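Hydrolase, isochorismatase family (Pseudomonas putida KT2440, PDB 4H17) is probably a hydrolase of the isochorismatase family, with a Rossmann-like fold, whose own substrate is not established. Local coordinates at residues H123-V137 and Y149-L163. Residues are numbered along the deposited sequence; the frame is centred on the assembly and turned at random. Where two conformers were deposited one is given.
Sequences HLDLIVCGFMSHSSV and YRCTLVEDASATRDL. With SO4 (sulfate ion), chain C; EDO (1,2-ethanediol), chain H.
Arg150 and Asp125 face each other across two parallel strands and form a salt bridge at their partly exposed end. Arg150 CB lies 3.4 Å and CD 3.8 Å from Asp125 OD1; the bend at chi3 (-66°) brings the guanidinium beside Leu124 and the Asp125 carboxylate. NE donates to Asp125 OD1 at 3.1 Å, from above the carboxylate plane, CZ lies 3.8 Å from Leu124 CB, under one guanidinium face, NH1 nears Leu124 CD1, and NH2 bonds Asp125 OD2 weakly: a long, flat, charged side chain suits this end. A water donates to Asp125 OD1 and reaches Thr152 OG1, which is hydrogen-bonded to Ala19 N as well.

The backbone ladder runs on to Val154 N and Val128 O. Beta-branched Ile127 and Val154 pack CG2 to CG2 at 3.5 Å. After the turn Val154-Ala157 pairing resumes: Gly130 N donates to Ala157 O, where a CB would press on the preceding carbonyl O, and Ser158 OG donates to Gly130 O at 2.7 Å. Leu163 CD1 makes a CH-pi contact over the His134 ring, whose NE2 bonds Asp185 of the second subunit. Selenomethionine Met132, after a cis peptide, holds the N-cap position; its N, with Ser135, Ser136, Tyr35 and His71, binds a sulfate, probably from the crystallisation liquor, in a pocket consistent with the family's active site.

Helix 133-146 completes this beta-alpha-beta unit; strands 24-29 and 189-191 flank the pair, and helices 114-121 and 45-61 pack against Leu126 and Phe131.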
ATOM      1  N   HIS A 123      22.193   7.429  -1.141  0.60 15.27           N
ATOM      2  CA  HIS A 123      21.731   6.893   0.171  0.60 14.77           C
ATOM      3  C   HIS A 123      20.628   5.877   0.054  0.60 18.43           C
ATOM      4  O   HIS A 123      19.587   6.137  -0.549  0.60 16.83           O
ATOM      5  CB  HIS A 123      21.286   8.034   1.092  0.60 15.00           C
ATOM      6  CG  HIS A 123      22.338   9.065   1.272  0.60 18.74           C
ATOM      7  ND1 HIS A 123      23.517   8.804   1.935  0.60 16.82           N
ATOM      8  CD2 HIS A 123      22.403  10.351   0.868  0.60 15.52           C
ATOM      9  CE1 HIS A 123      24.273   9.886   1.917  0.60 16.43           C
ATOM     10  NE2 HIS A 123      23.621  10.838   1.272  0.60 17.06           N
ATOM     11  N   LEU A 124      20.851   4.710   0.654  1.00 22.46           N
ATOM     12  CA  LEU A 124      19.811   3.696   0.756  1.00 21.94           C
ATOM     13  C   LEU A 124      18.756   4.048   1.802  1.00 20.54           C
ATOM     14  O   LEU A 124      17.629   3.595   1.663  1.00 19.99           O
ATOM     15  CB  LEU A 124      20.422   2.324   1.063  1.00 24.77           C
ATOM     16  CG  LEU A 124      21.150   1.669  -0.121  1.00 26.34           C
ATOM     17  CD1 LEU A 124      21.774   0.343   0.318  1.00 25.74           C
ATOM     18  CD2 LEU A 124      20.223   1.436  -1.310  1.00 27.24           C
ATOM     19  N   ASP A 125      19.112   4.881   2.793  1.00 19.11           N
ATOM     20  CA  ASP A 125      18.187   5.332   3.840  1.00 13.87           C
ATOM     21  C   ASP A 125      17.396   6.598   3.481  1.00 13.95           C
ATOM     22  O   ASP A 125      17.929   7.682   3.248  1.00 15.81           O
ATOM     23  CB  ASP A 125      18.886   5.592   5.186  1.00 17.25           C
ATOM     24  CG  ASP A 125      19.347   4.316   5.901  1.00 24.04           C
ATOM     25  OD1 ASP A 125      18.485   3.518   6.312  1.00 29.04           O
ATOM     26  OD2 ASP A 125      20.535   4.159   6.203  1.00 25.63           O
ATOM     27  N   LEU A 126      16.085   6.423   3.497  1.00 13.42           N
ATOM     28  CA  LEU A 126      15.126   7.468   3.188  1.00 12.41           C
ATOM     29  C   LEU A 126      14.271   7.756   4.399  1.00 13.69           C
ATOM     30  O   LEU A 126      13.726   6.859   5.014  1.00 13.59           O
ATOM     31  CB  LEU A 126      14.209   7.060   2.033  1.00 12.92           C
ATOM     32  CG  LEU A 126      14.836   6.478   0.762  1.00 13.80           C
ATOM     33  CD1 LEU A 126      13.743   6.073  -0.216  1.00 12.42           C
ATOM     34  CD2 LEU A 126      15.866   7.412   0.144  1.00 14.72           C
ATOM     35  N   ILE A 127      14.165   9.037   4.732  1.00 13.08           N
ATOM     36  CA  ILE A 127      13.236   9.516   5.733  1.00 14.54           C
ATOM     37  C   ILE A 127      12.070  10.124   4.943  1.00 13.70           C
ATOM     38  O   ILE A 127      12.284  11.018   4.096  1.00 14.50           O
ATOM     39  CB  ILE A 127      13.875  10.533   6.698  1.00 13.42           C
ATOM     40  CG1 ILE A 127      15.007   9.847   7.483  1.00 13.05           C
ATOM     41  CG2 ILE A 127      12.822  11.107   7.635  1.00 13.87           C
ATOM     42  CD1 ILE A 127      15.967  10.788   8.153  1.00 14.71           C
ATOM     43  N   VAL A 128      10.876   9.601   5.206  1.00 11.49           N
ATOM     44  CA  VAL A 128       9.671   9.939   4.488  1.00 11.15           C
ATOM     45  C   VAL A 128       8.581  10.547   5.349  1.00 12.40           C
ATOM     46  O   VAL A 128       8.280  10.051   6.437  1.00 12.75           O
ATOM     47  CB  VAL A 128       9.109   8.686   3.787  1.00 13.27           C
ATOM     48  CG1 VAL A 128       7.883   9.009   2.966  1.00 12.14           C
ATOM     49  CG2 VAL A 128      10.129   7.991   2.907  1.00 13.77           C
ATOM     50  N   CYS A 129       7.997  11.638   4.862  1.00 11.89           N
ATOM     51  CA  CYS A 129       6.886  12.238   5.553  1.00 12.76           C
ATOM     52  C   CYS A 129       5.914  12.772   4.498  1.00 12.23           C
ATOM     53  O   CYS A 129       6.245  12.752   3.312  1.00 12.39           O
ATOM     54  CB  CYS A 129       7.384  13.344   6.484  1.00 15.48           C
ATOM     55  SG  CYS A 129       8.215  14.715   5.650  1.00 14.85           S
ATOM     56  N   GLY A 130       4.764  13.240   4.966  1.00 11.54           N
ATOM     57  CA  GLY A 130       3.762  13.900   4.113  1.00 14.40           C
ATOM     58  C   GLY A 130       2.429  13.188   4.030  1.00 13.08           C
ATOM     59  O   GLY A 130       2.004  12.491   4.965  1.00 14.09           O
ATOM     60  N   PHE A 131       1.766  13.349   2.897  1.00 11.50           N
ATOM     61  CA  PHE A 131       0.345  13.209   2.767  1.00 11.97           C
ATOM     62  C   PHE A 131      -0.063  12.582   1.463  1.00 11.94           C
ATOM     63  O   PHE A 131       0.612  12.788   0.430  1.00 13.74           O
ATOM     64  CB  PHE A 131      -0.314  14.610   2.845  1.00  9.41           C
ATOM     65  CG  PHE A 131       0.250  15.424   3.946  1.00 11.50           C
ATOM     66  CD1 PHE A 131      -0.065  15.131   5.268  1.00 11.95           C
ATOM     67  CD2 PHE A 131       1.059  16.484   3.671  1.00 14.44           C
ATOM     68  CE1 PHE A 131       0.537  15.824   6.299  1.00 14.57           C
ATOM     69  CE2 PHE A 131       1.638  17.235   4.701  1.00 15.48           C
ATOM     70  CZ  PHE A 131       1.349  16.920   6.031  1.00 14.88           C
HETATM   71  N   MSE A 132      -1.184  11.823   1.437  1.00  9.45           N
HETATM   72  CA  MSE A 132      -1.894  11.243   2.626  1.00 10.05           C
HETATM   73  C   MSE A 132      -1.224   9.948   3.010  1.00 11.41           C
HETATM   74  O   MSE A 132      -0.655   9.246   2.154  1.00  9.50           O
HETATM   75  CB  MSE A 132      -3.351  10.954   2.257  1.00  9.99           C
HETATM   76  CG  MSE A 132      -4.082  12.215   1.843  1.00 13.75           C
HETATM   77 SE   MSE A 132      -5.986  11.989   1.489  0.75 12.12          SE
HETATM   78  CE  MSE A 132      -5.889  10.638   0.043  1.00 16.02           C
ATOM     79  N   SER A 133      -1.251   9.625   4.286  1.00 10.90           N
ATOM     80  CA  SER A 133      -0.486   8.488   4.781  1.00 10.99           C
ATOM     81  C   SER A 133      -0.890   7.202   4.065  1.00 12.78           C
ATOM     82  O   SER A 133      -0.016   6.380   3.765  1.00 13.38           O
ATOM     83  CB  SER A 133      -0.617   8.329   6.301  1.00 11.95           C
ATOM     84  OG  SER A 133      -1.928   8.202   6.710  1.00 15.68           O
ATOM     85  N   HIS A 134      -2.179   7.000   3.814  1.00 11.17           N
ATOM     86  CA  HIS A 134      -2.688   5.710   3.283  1.00 11.38           C
ATOM     87  C   HIS A 134      -2.545   5.587   1.760  1.00 12.36           C
ATOM     88  O   HIS A 134      -2.758   4.515   1.201  1.00 12.04           O
ATOM     89  CB  HIS A 134      -4.143   5.451   3.674  1.00 12.67           C
ATOM     90  CG  HIS A 134      -5.099   6.400   3.048  1.00 10.40           C
ATOM     91  ND1 HIS A 134      -5.219   7.705   3.459  1.00 10.51           N
ATOM     92  CD2 HIS A 134      -5.931   6.265   1.991  1.00 10.42           C
ATOM     93  CE1 HIS A 134      -6.079   8.336   2.688  1.00 11.33           C
ATOM     94  NE2 HIS A 134      -6.560   7.474   1.818  1.00 10.24           N
ATOM     95  N   SER A 135      -2.274   6.704   1.084  1.00 12.03           N
ATOM     96  CA  SER A 135      -2.361   6.766  -0.378  1.00 11.27           C
ATOM     97  C   SER A 135      -0.980   7.031  -0.999  1.00 11.55           C
ATOM     98  O   SER A 135      -0.218   6.098  -1.171  1.00 11.56           O
ATOM     99  CB  SER A 135      -3.454   7.752  -0.820  1.00 12.90           C
ATOM    100  OG  SER A 135      -3.500   7.860  -2.222  1.00 10.69           O
ATOM    101  N   SER A 136      -0.572   8.294  -1.204  1.00 10.39           N
ATOM    102  CA  SER A 136       0.755   8.534  -1.819  1.00 10.58           C
ATOM    103  C   SER A 136       1.951   8.088  -0.941  1.00  9.94           C
ATOM    104  O   SER A 136       2.947   7.599  -1.455  1.00 11.88           O
ATOM    105  CB  SER A 136       0.992  10.004  -2.250  1.00 10.94           C
ATOM    106  OG  SER A 136       0.258  10.329  -3.420  1.00 12.95           O
ATOM    107  N   VAL A 137       1.820   8.201   0.374  1.00 12.37           N
ATOM    108  CA  VAL A 137       2.935   7.876   1.266  1.00 11.88           C
ATOM    109  C   VAL A 137       3.124   6.348   1.287  1.00 10.98           C
ATOM    110  O   VAL A 137       4.190   5.850   0.935  1.00 11.01           O
ATOM    111  CB  VAL A 137       2.710   8.429   2.681  1.00 13.24           C
ATOM    112  CG1 VAL A 137       3.803   7.976   3.606  1.00 13.08           C
ATOM    113  CG2 VAL A 137       2.680   9.959   2.691  1.00 11.23           C
ATOM    114  N   TYR A 149      15.507   0.362  -1.122  1.00 12.98           N
ATOM    115  CA  TYR A 149      15.671   1.360  -0.109  1.00 13.07           C
ATOM    116  C   TYR A 149      15.165   0.962   1.258  1.00 14.14           C
ATOM    117  O   TYR A 149      14.261   0.133   1.392  1.00 15.70           O
ATOM    118  CB  TYR A 149      14.987   2.679  -0.516  1.00 12.03           C
ATOM    119  CG  TYR A 149      15.641   3.227  -1.762  1.00 14.46           C
ATOM    120  CD1 TYR A 149      16.821   3.927  -1.705  1.00 14.72           C
ATOM    121  CD2 TYR A 149      15.054   3.034  -3.006  1.00 14.35           C
ATOM    122  CE1 TYR A 149      17.457   4.410  -2.847  1.00 13.81           C
ATOM    123  CE2 TYR A 149      15.664   3.514  -4.148  1.00 14.94           C
ATOM    124  CZ  TYR A 149      16.859   4.182  -4.082  1.00 14.37           C
ATOM    125  OH  TYR A 149      17.442   4.647  -5.248  1.00 19.66           O
ATOM    126  N   ARG A 150      15.794   1.539   2.275  0.75 12.68           N
ATOM    127  CA  ARG A 150      15.394   1.380   3.649  0.75 12.51           C
ATOM    128  C   ARG A 150      14.654   2.640   4.038  0.75 14.39           C
ATOM    129  O   ARG A 150      15.249   3.716   4.070  0.75 17.26           O
ATOM    130  CB  ARG A 150      16.614   1.250   4.532  0.75 14.76           C
ATOM    131  CG  ARG A 150      17.340  -0.071   4.417  0.75 17.90           C
ATOM    132  CD  ARG A 150      18.438  -0.150   5.487  0.75 20.25           C
ATOM    133  NE  ARG A 150      19.517   0.822   5.291  0.75 24.36           N
ATOM    134  CZ  ARG A 150      20.581   0.632   4.506  0.75 30.09           C
ATOM    135  NH1 ARG A 150      20.742  -0.508   3.840  0.75 33.12           N
ATOM    136  NH2 ARG A 150      21.507   1.579   4.405  0.75 32.13           N
ATOM    137  N   CYS A 151      13.376   2.511   4.356  1.00 14.62           N
ATOM    138  CA  CYS A 151      12.520   3.676   4.626  1.00 13.78           C
ATOM    139  C   CYS A 151      12.296   3.812   6.116  1.00 15.89           C
ATOM    140  O   CYS A 151      12.045   2.833   6.803  1.00 16.77           O
ATOM    141  CB  CYS A 151      11.183   3.516   3.929  1.00 18.09           C
ATOM    142  SG  CYS A 151      11.300   3.753   2.144  1.00 17.60           S
ATOM    143  N   THR A 152      12.341   5.061   6.583  1.00 13.79           N
ATOM    144  CA  THR A 152      11.921   5.413   7.926  1.00 12.15           C
ATOM    145  C   THR A 152      10.804   6.440   7.752  1.00 12.46           C
ATOM    146  O   THR A 152      11.037   7.535   7.209  1.00 14.95           O
ATOM    147  CB  THR A 152      13.055   6.003   8.764  1.00 14.08           C
ATOM    148  OG1 THR A 152      14.060   4.994   8.940  1.00 14.55           O
ATOM    149  CG2 THR A 152      12.533   6.451  10.098  1.00 15.10           C
ATOM    150  N   LEU A 153       9.604   6.057   8.167  1.00 12.86           N
ATOM    151  CA  LEU A 153       8.416   6.871   7.951  1.00 13.03           C
ATOM    152  C   LEU A 153       8.114   7.625   9.210  1.00 12.87           C
ATOM    153  O   LEU A 153       7.989   7.032  10.284  1.00 16.26           O
ATOM    154  CB  LEU A 153       7.248   5.953   7.581  1.00 14.52           C
ATOM    155  CG  LEU A 153       5.871   6.554   7.377  1.00 17.33           C
ATOM    156  CD1 LEU A 153       5.804   7.664   6.362  1.00 15.90           C
ATOM    157  CD2 LEU A 153       4.927   5.434   6.994  1.00 16.06           C
ATOM    158  N   VAL A 154       7.940   8.932   9.102  1.00 11.71           N
ATOM    159  CA  VAL A 154       7.824   9.766  10.307  1.00 13.31           C
ATOM    160  C   VAL A 154       6.348   9.923  10.625  1.00 15.86           C
ATOM    161  O   VAL A 154       5.636  10.687   9.977  1.00 12.76           O
ATOM    162  CB  VAL A 154       8.481  11.135  10.140  1.00 14.88           C
ATOM    163  CG1 VAL A 154       8.469  11.905  11.449  1.00 15.23           C
ATOM    164  CG2 VAL A 154       9.884  10.963   9.610  1.00 13.44           C
ATOM    165  N   GLU A 155       5.878   9.158  11.614  1.00 14.12           N
ATOM    166  CA  GLU A 155       4.435   8.942  11.773  1.00 16.45           C
ATOM    167  C   GLU A 155       3.680  10.201  12.206  1.00 15.63           C
ATOM    168  O   GLU A 155       2.502  10.373  11.900  1.00 18.05           O
ATOM    169  CB  GLU A 155       4.160   7.821  12.783  1.00 19.99           C
ATOM    170  CG  GLU A 155       4.779   8.079  14.137  1.00 27.40           C
ATOM    171  CD  GLU A 155       4.778   6.845  15.007  1.00 30.81           C
ATOM    172  OE1 GLU A 155       3.780   6.082  14.937  1.00 37.81           O
ATOM    173  OE2 GLU A 155       5.774   6.649  15.745  1.00 37.91           O
ATOM    174  N   ASP A 156       4.370  11.088  12.907  1.00 12.58           N
ATOM    175  CA  ASP A 156       3.770  12.346  13.384  1.00 13.48           C
ATOM    176  C   ASP A 156       4.079  13.555  12.487  1.00 14.72           C
ATOM    177  O   ASP A 156       3.718  14.686  12.781  1.00 16.39           O
ATOM    178  CB  ASP A 156       4.093  12.590  14.874  1.00 16.83           C
ATOM    179  CG  ASP A 156       5.577  12.708  15.153  1.00 16.16           C
ATOM    180  OD1 ASP A 156       6.401  12.648  14.225  1.00 16.21           O
ATOM    181  OD2 ASP A 156       5.921  12.860  16.349  1.00 17.06           O
ATOM    182  N   ALA A 157       4.627  13.249  11.320  1.00 11.65           N
ATOM    183  CA  ALA A 157       4.876  14.224  10.245  1.00 12.03           C
ATOM    184  C   ALA A 157       4.118  13.774   8.990  1.00 12.49           C
ATOM    185  O   ALA A 157       4.525  14.055   7.845  1.00 12.65           O
ATOM    186  CB  ALA A 157       6.341  14.339   9.967  1.00 13.55           C
ATOM    187  N   SER A 158       3.032  13.064   9.218  0.80 10.34           N
ATOM    188  CA  SER A 158       2.189  12.519   8.145  0.80 10.22           C
ATOM    189  C   SER A 158       0.762  12.531   8.668  0.80 11.87           C
ATOM    190  O   SER A 158       0.525  12.547   9.900  0.80 16.44           O
ATOM    191  CB  SER A 158       2.686  11.131   7.748  0.80 10.13           C
ATOM    192  OG  SER A 158       1.838  10.516   6.744  0.80 10.75           O
ATOM    193  N   ALA A 159      -0.215  12.527   7.770  1.00 11.78           N
ATOM    194  CA  ALA A 159      -1.591  12.581   8.154  1.00 12.72           C
ATOM    195  C   ALA A 159      -2.490  12.023   7.103  1.00  9.91           C
ATOM    196  O   ALA A 159      -2.102  11.846   5.940  1.00 10.96           O
ATOM    197  CB  ALA A 159      -2.005  14.016   8.477  1.00 14.15           C
ATOM    198  N   THR A 160      -3.723  11.806   7.501  1.00 10.87           N
ATOM    199  CA  THR A 160      -4.763  11.387   6.602  1.00 10.03           C
ATOM    200  C   THR A 160      -6.110  12.014   7.020  1.00 11.87           C
ATOM    201  O   THR A 160      -6.157  13.022   7.775  1.00 12.11           O
ATOM    202  CB  THR A 160      -4.784   9.859   6.498  1.00 12.71           C
ATOM    203  OG1 THR A 160      -5.734   9.457   5.503  1.00 12.95           O
ATOM    204  CG2 THR A 160      -5.119   9.234   7.807  1.00 12.51           C
ATOM    205  N   ARG A 161      -7.174  11.500   6.423  1.00 11.03           N
ATOM    206  CA  ARG A 161      -8.530  11.978   6.724  1.00 14.58           C
ATOM    207  C   ARG A 161      -9.486  10.827   7.082  1.00 12.13           C
ATOM    208  O   ARG A 161      -9.161   9.640   6.938  1.00 11.44           O
ATOM    209  CB  ARG A 161      -9.039  12.795   5.566  1.00 12.91           C
ATOM    210  CG  ARG A 161      -9.444  11.966   4.338  1.00 11.36           C
ATOM    211  CD  ARG A 161      -9.806  12.828   3.129  1.00 11.89           C
ATOM    212  NE  ARG A 161     -10.717  12.143   2.189  1.00 12.65           N
ATOM    213  CZ  ARG A 161     -10.379  11.150   1.367  1.00 14.39           C
ATOM    214  NH1 ARG A 161      -9.124  10.696   1.308  1.00 17.74           N
ATOM    215  NH2 ARG A 161     -11.324  10.622   0.601  1.00 14.64           N
ATOM    216  N   ASP A 162     -10.658  11.188   7.617  1.00 12.31           N
ATOM    217  CA  ASP A 162     -11.723  10.239   7.819  1.00 12.90           C
ATOM    218  C   ASP A 162     -12.055   9.559   6.509  1.00 12.17           C
ATOM    219  O   ASP A 162     -12.258  10.232   5.487  1.00 11.76           O
ATOM    220  CB  ASP A 162     -13.007  10.914   8.324  1.00 15.88           C
ATOM    221  CG  ASP A 162     -12.920  11.470   9.747  1.00 18.69           C
ATOM    222  OD1 ASP A 162     -11.911  11.350  10.426  1.00 16.21           O
ATOM    223  OD2 ASP A 162     -13.938  12.045  10.183  1.00 21.56           O
ATOM    224  N   LEU A 163     -12.183   8.236   6.517  1.00 13.78           N
ATOM    225  CA  LEU A 163     -12.614   7.509   5.306  1.00 13.47           C
ATOM    226  C   LEU A 163     -13.904   6.748   5.451  1.00 13.28           C
ATOM    227  O   LEU A 163     -14.275   6.302   6.558  1.00 13.63           O
ATOM    228  CB  LEU A 163     -11.555   6.516   4.829  1.00 12.40           C
ATOM    229  CG  LEU A 163     -10.181   7.080   4.494  1.00 12.76           C
ATOM    230  CD1 LEU A 163      -9.213   5.954   4.173  1.00 11.24           C
ATOM    231  CD2 LEU A 163     -10.256   8.091   3.398  1.00 12.94           C
TER
HETATM  232  S   SO4 C 201      -2.772  11.420  -2.007  1.00 12.52           S
HETATM  233  O1  SO4 C 201      -1.724  11.872  -2.947  1.00 13.34           O
HETATM  234  O2  SO4 C 201      -2.207  10.653  -0.926  1.00 12.17           O
HETATM  235  O3  SO4 C 201      -3.680  10.524  -2.761  1.00 13.45           O
HETATM  236  O4  SO4 C 201      -3.622  12.527  -1.532  1.00 12.97           O
HETATM  237  C1  EDO H 206      -4.349  11.521  12.594  1.00 24.40           C
HETATM  238  O1  EDO H 206      -5.021  12.742  12.953  1.00 25.41           O
HETATM  239  C2  EDO H 206      -3.479  11.828  11.377  1.00 18.68           C
HETATM  240  O2  EDO H 206      -4.249  12.232  10.242  1.00 17.07           O
HETATM  241  O   HOH W   1      15.566   4.123   6.841  1.00 17.80           O